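Local coordinates for DNA binding protein (Mycobacterium tuberculosis, PDB 4NB5), which represses transcription by binding, as a homodimer, directly to the promoters of MmpS–MmpL transport systems and of its own gene, at residues S31-A36 with A71-Q76; G41-C46 with E54-A59. One frame throughout, in Å; residues are numbered along the deposited sequence.

Contact 1: residues S31-A36 with A71-Q76; sequences SLTRLA and ARMLIQ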
ATOM      1  N   SER B  31      13.825   3.088  16.339  1.00 14.85           N
ATOM      2  CA  SER B  31      14.825   2.918  15.296  1.00 16.80           C
ATOM      3  C   SER B  31      14.415   3.532  13.964  1.00 27.68           C
ATOM      4  O   SER B  31      15.015   3.232  12.936  1.00 22.00           O
ATOM      5  CB  SER B  31      15.161   1.433  15.111  1.00 24.83           C
ATOM      6  OG  SER B  31      15.472   0.831  16.358  1.00 33.13           O
ATOM      7  N   LEU B  32      13.406   4.400  13.979  1.00 17.41           N
ATOM      8  CA  LEU B  32      13.096   5.198  12.802  1.00 14.92           C
ATOM      9  C   LEU B  32      13.756   6.566  12.969  1.00 14.47           C
ATOM     10  O   LEU B  32      14.276   6.876  14.038  1.00 17.05           O
ATOM     11  CB  LEU B  32      11.582   5.323  12.622  1.00 14.89           C
ATOM     12  CG  LEU B  32      10.839   4.004  12.375  1.00 19.13           C
ATOM     13  CD1 LEU B  32       9.345   4.258  12.232  1.00 26.15           C
ATOM     14  CD2 LEU B  32      11.391   3.289  11.145  1.00 22.94           C
ATOM     15  N   THR B  33      13.755   7.384  11.923  1.00 14.48           N
ATOM     16  CA  THR B  33      14.420   8.678  12.010  1.00 13.59           C
ATOM     17  C   THR B  33      13.590   9.699  12.788  1.00 18.03           C
ATOM     18  O   THR B  33      12.359   9.737  12.691  1.00 17.58           O
ATOM     19  CB  THR B  33      14.711   9.280  10.625  1.00 23.71           C
ATOM     20  OG1 THR B  33      13.478   9.598   9.971  1.00 18.98           O
ATOM     21  CG2 THR B  33      15.512   8.310   9.768  1.00 20.96           C
ATOM     22  N   ARG B  34      14.286  10.533  13.546  1.00 15.96           N
ATOM     23  CA  ARG B  34      13.656  11.606  14.294  1.00 14.94           C
ATOM     24  C   ARG B  34      12.925  12.548  13.338  1.00 14.27           C
ATOM     25  O   ARG B  34      11.808  12.984  13.614  1.00 11.20           O
ATOM     26  CB  ARG B  34      14.717  12.367  15.103  1.00 16.30           C
ATOM     27  CG  ARG B  34      14.168  13.444  16.013  1.00 16.00           C
ATOM     28  CD  ARG B  34      15.252  14.054  16.901  1.00 18.07           C
ATOM     29  NE  ARG B  34      15.714  13.097  17.907  1.00 26.48           N
ATOM     30  CZ  ARG B  34      15.062  12.821  19.038  1.00 50.57           C
ATOM     31  NH1 ARG B  34      13.913  13.422  19.322  1.00 30.81           N
ATOM     32  NH2 ARG B  34      15.558  11.935  19.889  1.00 42.85           N
ATOM     33  N   LEU B  35      13.543  12.846  12.201  1.00 11.85           N
ATOM     34  CA  LEU B  35      12.951  13.802  11.267  1.00 11.70           C
ATOM     35  C   LEU B  35      11.632  13.294  10.686  1.00  9.93           C
ATOM     36  O   LEU B  35      10.700  14.075  10.486  1.00 11.00           O
ATOM     37  CB  LEU B  35      13.937  14.174  10.158  1.00 12.31           C
ATOM     38  CG  LEU B  35      13.437  15.188   9.125  1.00 12.99           C
ATOM     39  CD1 LEU B  35      12.865  16.440   9.779  1.00 14.19           C
ATOM     40  CD2 LEU B  35      14.594  15.550   8.201  1.00 19.52           C
ATOM     41  N   ALA B  36      11.534  11.990  10.428  1.00 10.42           N
ATOM     42  CA  ALA B  36      10.278  11.422   9.957  1.00 12.65           C
ATOM     43  C   ALA B  36       9.157  11.643  10.974  1.00  8.79           C
ATOM     44  O   ALA B  36       8.043  12.000  10.603  1.00  9.40           O
ATOM     45  CB  ALA B  36      10.442   9.940   9.667  1.00 15.43           C
ATOM     46  N   ALA B  71       9.920  12.277   3.689  1.00 13.31           N
ATOM     47  CA  ALA B  71       8.590  12.346   3.097  1.00 12.98           C
ATOM     48  C   ALA B  71       8.294  11.053   2.336  1.00 15.87           C
ATOM     49  O   ALA B  71       7.192  10.509   2.408  1.00 14.72           O
ATOM     50  CB  ALA B  71       8.469  13.554   2.181  1.00 19.42           C
ATOM     51  N   ARG B  72       9.293  10.563   1.611  1.00 17.92           N
ATOM     52  CA  ARG B  72       9.151   9.328   0.857  1.00 15.31           C
ATOM     53  C   ARG B  72       8.787   8.165   1.783  1.00 14.18           C
ATOM     54  O   ARG B  72       7.944   7.337   1.443  1.00 20.65           O
ATOM     55  CB  ARG B  72      10.454   9.029   0.110  1.00 19.67           C
ATOM     56  CG  ARG B  72      10.387   7.818  -0.813  1.00 44.20           C
ATOM     57  CD  ARG B  72      11.671   7.675  -1.621  1.00 60.46           C
ATOM     58  NE  ARG B  72      12.104   8.964  -2.168  1.00 58.44           N
ATOM     59  CZ  ARG B  72      13.294   9.524  -1.959  1.00 66.12           C
ATOM     60  NH1 ARG B  72      14.223   8.923  -1.222  1.00 50.90           N
ATOM     61  NH2 ARG B  72      13.565  10.703  -2.504  1.00 65.40           N
ATOM     62  N   MET B  73       9.413   8.125   2.955  1.00 16.54           N
ATOM     63  CA  MET B  73       9.143   7.081   3.929  0.68 18.18           C
ATOM     64  C   MET B  73       7.700   7.157   4.427  1.00 18.98           C
ATOM     65  O   MET B  73       7.005   6.147   4.506  1.00 17.61           O
ATOM     66  CB  MET B  73      10.118   7.221   5.090  0.68 21.64           C
ATOM     67  CG  MET B  73      10.008   6.141   6.144  0.68 36.83           C
ATOM     68  SD  MET B  73      11.351   6.228   7.353  0.68 62.06           S
ATOM     69  CE  MET B  73      12.625   7.095   6.423  0.68 21.49           C
ATOM     70  N   LEU B  74       7.251   8.361   4.764  1.00 13.06           N
ATOM     71  CA  LEU B  74       5.896   8.524   5.271  1.00 11.83           C
ATOM     72  C   LEU B  74       4.851   8.218   4.205  1.00  8.68           C
ATOM     73  O   LEU B  74       3.742   7.792   4.526  1.00 13.15           O
ATOM     74  CB  LEU B  74       5.689   9.942   5.818  1.00 12.12           C
ATOM     75  CG  LEU B  74       6.484  10.286   7.080  1.00 11.21           C
ATOM     76  CD1 LEU B  74       6.241  11.733   7.485  1.00 10.19           C
ATOM     77  CD2 LEU B  74       6.148   9.354   8.237  1.00 13.44           C
ATOM     78  N   ILE B  75       5.180   8.461   2.938  1.00 12.95           N
ATOM     79  CA  ILE B  75       4.282   8.081   1.849  1.00 15.84           C
ATOM     80  C   ILE B  75       4.199   6.547   1.786  1.00 14.52           C
ATOM     81  O   ILE B  75       3.111   5.983   1.684  1.00 16.61           O
ATOM     82  CB  ILE B  75       4.757   8.660   0.493  1.00 15.91           C
ATOM     83  CG1 ILE B  75       4.497  10.169   0.452  1.00 18.24           C
ATOM     84  CG2 ILE B  75       4.043   7.977  -0.670  1.00 17.85           C
ATOM     85  CD1 ILE B  75       5.215  10.907  -0.682  1.00 18.13           C
ATOM     86  N   GLN B  76       5.341   5.881   1.883  1.00 19.47           N
ATOM     87  CA  GLN B  76       5.367   4.419   1.842  1.00 18.96           C
ATOM     88  C   GLN B  76       4.585   3.833   3.014  1.00 23.83           C
ATOM     89  O   GLN B  76       3.890   2.833   2.856  1.00 22.33           O
ATOM     90  CB  GLN B  76       6.804   3.903   1.878  1.00 18.12           C
ATOM     91  CG  GLN B  76       6.907   2.386   1.782  1.00 27.61           C
ATOM     92  CD  GLN B  76       8.232   1.858   2.292  1.00 57.50           C
ATOM     93  OE1 GLN B  76       8.697   2.245   3.366  1.00 72.32           O
ATOM     94  NE2 GLN B  76       8.849   0.969   1.522  1.00 52.12           N
TER

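Contact 2: residues G41-C46 with E54-A59; sequences GWLLVC and EELATA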
ATOM      1  N   GLY B  41       4.411  14.672  12.693  1.00  9.06           N
ATOM      2  CA  GLY B  41       3.810  15.535  13.693  1.00  8.57           C
ATOM      3  C   GLY B  41       3.423  16.897  13.130  1.00  7.37           C
ATOM      4  O   GLY B  41       2.324  17.393  13.377  1.00  7.75           O
ATOM      5  N   TRP B  42       4.328  17.508  12.376  1.00  6.97           N
ATOM      6  CA  TRP B  42       4.049  18.791  11.755  1.00  9.90           C
ATOM      7  C   TRP B  42       2.827  18.708  10.831  1.00  9.83           C
ATOM      8  O   TRP B  42       1.954  19.571  10.865  1.00  9.23           O
ATOM      9  CB  TRP B  42       5.269  19.296  10.980  1.00  9.24           C
ATOM     10  CG  TRP B  42       5.065  20.657  10.379  1.00 10.41           C
ATOM     11  CD1 TRP B  42       4.802  20.941   9.072  1.00 13.74           C
ATOM     12  CD2 TRP B  42       5.113  21.918  11.065  1.00 10.51           C
ATOM     13  NE1 TRP B  42       4.682  22.301   8.900  1.00 12.67           N
ATOM     14  CE2 TRP B  42       4.866  22.916  10.103  1.00  9.53           C
ATOM     15  CE3 TRP B  42       5.349  22.289  12.389  1.00 18.15           C
ATOM     16  CZ2 TRP B  42       4.845  24.272  10.435  1.00 11.98           C
ATOM     17  CZ3 TRP B  42       5.322  23.640  12.713  1.00 18.93           C
ATOM     18  CH2 TRP B  42       5.068  24.611  11.738  1.00 14.19           C
ATOM     19  N   LEU B  43       2.750  17.664  10.011  1.00  9.96           N
ATOM     20  CA  LEU B  43       1.638  17.560   9.059  1.00  7.34           C
ATOM     21  C   LEU B  43       0.310  17.243   9.736  1.00  7.38           C
ATOM     22  O   LEU B  43      -0.752  17.388   9.130  1.00  7.95           O
ATOM     23  CB  LEU B  43       1.958  16.533   7.967  1.00  7.86           C
ATOM     24  CG  LEU B  43       3.052  16.982   6.997  1.00 10.86           C
ATOM     25  CD1 LEU B  43       3.524  15.828   6.144  1.00 10.34           C
ATOM     26  CD2 LEU B  43       2.556  18.120   6.104  1.00 11.25           C
ATOM     27  N   LEU B  44       0.365  16.824  10.997  1.00  6.89           N
ATOM     28  CA  LEU B  44      -0.831  16.607  11.797  1.00  7.25           C
ATOM     29  C   LEU B  44      -1.410  17.897  12.387  1.00  8.99           C
ATOM     30  O   LEU B  44      -2.583  17.942  12.730  1.00 11.71           O
ATOM     31  CB  LEU B  44      -0.518  15.638  12.939  1.00  5.86           C
ATOM     32  CG  LEU B  44      -0.622  14.177  12.523  1.00  6.75           C
ATOM     33  CD1 LEU B  44       0.236  13.313  13.418  1.00  9.06           C
ATOM     34  CD2 LEU B  44      -2.045  13.696  12.573  1.00 10.20           C
ATOM     35  N   VAL B  45      -0.590  18.939  12.514  1.00  7.40           N
ATOM     36  CA  VAL B  45      -1.033  20.150  13.205  1.00 10.65           C
ATOM     37  C   VAL B  45      -0.887  21.431  12.397  1.00 10.25           C
ATOM     38  O   VAL B  45      -1.392  22.468  12.810  1.00 11.08           O
ATOM     39  CB  VAL B  45      -0.283  20.362  14.540  1.00  8.10           C
ATOM     40  CG1 VAL B  45      -0.599  19.236  15.508  1.00 15.27           C
ATOM     41  CG2 VAL B  45       1.215  20.482  14.307  1.00 13.82           C
ATOM     42  N   CYS B  46      -0.192  21.378  11.267  1.00 10.47           N
ATOM     43  CA  CYS B  46       0.074  22.595  10.507  1.00 10.66           C
ATOM     44  C   CYS B  46      -1.192  23.183   9.882  1.00 10.64           C
ATOM     45  O   CYS B  46      -2.204  22.502   9.696  1.00 11.65           O
ATOM     46  CB  CYS B  46       1.116  22.325   9.422  1.00 12.50           C
ATOM     47  SG  CYS B  46       0.605  21.081   8.222  1.00 11.17           S
ATOM     48  N   GLU B  54       9.787  23.418   0.681  1.00 19.11           N
ATOM     49  CA  GLU B  54      10.559  24.518   1.245  1.00 23.06           C
ATOM     50  C   GLU B  54      10.022  24.915   2.618  1.00 14.07           C
ATOM     51  O   GLU B  54      10.794  25.133   3.554  1.00 16.53           O
ATOM     52  CB  GLU B  54      10.529  25.721   0.296  1.00 22.43           C
ATOM     53  CG  GLU B  54      11.226  25.486  -1.051  1.00 48.67           C
ATOM     54  CD  GLU B  54      10.525  24.470  -1.955  1.00 64.03           C
ATOM     55  OE1 GLU B  54      11.238  23.754  -2.693  1.00 62.67           O
ATOM     56  OE2 GLU B  54       9.274  24.391  -1.948  1.00 37.24           O
ATOM     57  N   GLU B  55       8.698  24.994   2.732  1.00 17.66           N
ATOM     58  CA  GLU B  55       8.044  25.349   3.988  1.00 12.44           C
ATOM     59  C   GLU B  55       8.357  24.336   5.083  1.00 14.04           C
ATOM     60  O   GLU B  55       8.563  24.702   6.246  1.00 13.71           O
ATOM     61  CB  GLU B  55       6.531  25.438   3.794  1.00 17.11           C
ATOM     62  CG  GLU B  55       6.068  26.697   3.085  1.00 20.29           C
ATOM     63  CD  GLU B  55       4.571  26.709   2.824  1.00 50.82           C
ATOM     64  OE1 GLU B  55       3.966  25.617   2.722  1.00 28.08           O
ATOM     65  OE2 GLU B  55       3.999  27.814   2.722  1.00 39.52           O
ATOM     66  N   LEU B  56       8.386  23.061   4.705  1.00 15.51           N
ATOM     67  CA  LEU B  56       8.676  21.989   5.650  1.00 14.45           C
ATOM     68  C   LEU B  56      10.120  22.064   6.122  1.00 15.49           C
ATOM     69  O   LEU B  56      10.404  21.933   7.314  1.00 15.07           O
ATOM     70  CB  LEU B  56       8.396  20.626   5.011  1.00 14.11           C
ATOM     71  CG  LEU B  56       6.918  20.385   4.704  1.00 18.20           C
ATOM     72  CD1 LEU B  56       6.722  19.125   3.869  1.00 17.69           C
ATOM     73  CD2 LEU B  56       6.110  20.301   5.990  1.00 16.16           C
ATOM     74  N   ALA B  57      11.038  22.287   5.187  1.00 15.54           N
ATOM     75  CA  ALA B  57      12.444  22.396   5.535  1.00 13.77           C
ATOM     76  C   ALA B  57      12.660  23.565   6.490  1.00 16.03           C
ATOM     77  O   ALA B  57      13.442  23.463   7.427  1.00 14.13           O
ATOM     78  CB  ALA B  57      13.287  22.569   4.289  1.00 19.90           C
ATOM     79  N   THR B  58      11.953  24.668   6.256  1.00 18.30           N
ATOM     80  CA  THR B  58      12.103  25.861   7.085  1.00 14.60           C
ATOM     81  C   THR B  58      11.576  25.626   8.502  1.00 15.52           C
ATOM     82  O   THR B  58      12.261  25.908   9.488  1.00 16.81           O
ATOM     83  CB  THR B  58      11.375  27.064   6.461  1.00 21.42           C
ATOM     84  OG1 THR B  58      12.026  27.431   5.242  1.00 18.94           O
ATOM     85  CG2 THR B  58      11.389  28.256   7.403  1.00 20.95           C
ATOM     86  N   ALA B  59      10.366  25.087   8.585  1.00 14.39           N
ATOM     87  CA  ALA B  59       9.684  24.876   9.861  1.00 13.72           C
ATOM     88  C   ALA B  59      10.449  23.920  10.772  1.00  9.88           C
ATOM     89  O   ALA B  59      10.473  24.098  11.997  1.00 15.08           O
ATOM     90  CB  ALA B  59       8.276  24.342   9.609  1.00 16.25           C
TER

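Contact 1: residues S31-A36 with A71-Q76
Leu74 makes the close part of this contact by reaching the carbonyl oxygen of Ala36. Its CD1 lies 3.6 Å from Ala36 O and its CD2 4.0 Å from the same oxygen; both methyls approach from the same side, off the C=O direction, in a van der Waals contact. The side chain does not set out straight at 31-36; with CG anti to the carbonyl carbon (chi1 -67°), its branched end comes nearer. Phe27, Leu39, Leu40 and Ile80 also touch Leu74, so this side is buried. No hydrogen bond crosses between the segments, and even the nearest CA atoms, those of Ala36 and Leu74, stand 7.0 Å apart. Helix 34-45 is here packed against helix 64-77, the second helix of the inferred helix-turn-helix and, as in other MarR-type winged-helix regulators, probably the one that reads DNA. The other side is looser. Met73 extends toward the start of helix 34-45, its SD 4.5 Å from Ala36 CB and its CE 4.4 Å from Thr33 OG1; two conformers were deposited for this residue, which makes the details at its tip doubtful. Thr33, exposed, is the N-cap: its OG1 accepts from Ala36 N at 3.1 Å and is also hydrogen-bonded to Asn70 OD1, linking the cap to helix 64-77. Two residues earlier, Ser31 is the C-prime residue of the Schellman motif that ends helix 16-28. Met73 also packs on Ser31 of the second subunit, and Gln76 NE2 is hydrogen-bonded to Ser29 O of that subunit.

Contact 2: residues G41-C46 with E54-A59
Ala59 sets its methyl over one face of the Trp42 indole: CB is 3.8 Å from the centroid of the six-membered ring and 22° off its normal, a CH-pi contact. Ala59 CB is offset toward the rim, 3.5 Å from Trp42 CZ2. Leu56 meets the other end of the indole obliquely, CD2 lying 3.4 Å from Trp42 CD1, and the same methyl comes 4.2 Å from Leu43 CD2, the two leucines crossing at about a right angle. What orients the indole lies one shell further out. With CG anti to the backbone N (chi1 -177°), the ring swings out toward helix 53-59; Cys46 CB covers the face opposite Ala59, and NE1 is hydrogen-bonded to Gln51 OE1 on strand 51-52. The ring is thus held between two aliphatic carbons and tethered through its N-H. Trp42 O accepts from Val45 N and Cys46 N, and Arg135 of the second subunit is hydrogen-bonded to Leu43 O and Cys46 O. Leu56 also touches Ile67 and Phe93. The axes of 41-45 and 54-59 approach to 11.8 Å, at 112° between their directions, joining the first helix of the inferred helix-turn-helix to the preceding helix of a MarR-type winged-helix domain.

From the N terminus, helix 16-28 ends just before 31-36, which opens contact 1 and leads into helix 34-45. Further along that helix, 41-46 begins contact 2, which closes a short loop through strand 51-52 when the chain reaches helix 53-59. The chain then passes through the turn into helix 64-77, where 71-76 closes contact 1; contact 2 is therefore nested within contact 1. Helix 34-45 serves both, receiving the second helix of the inferred helix-turn-helix near its start and the first near its end. The contact centres are about 13 Å apart and the nearest atoms of the two contacts about 5 Å, so they do not touch; the second subunit reaches both.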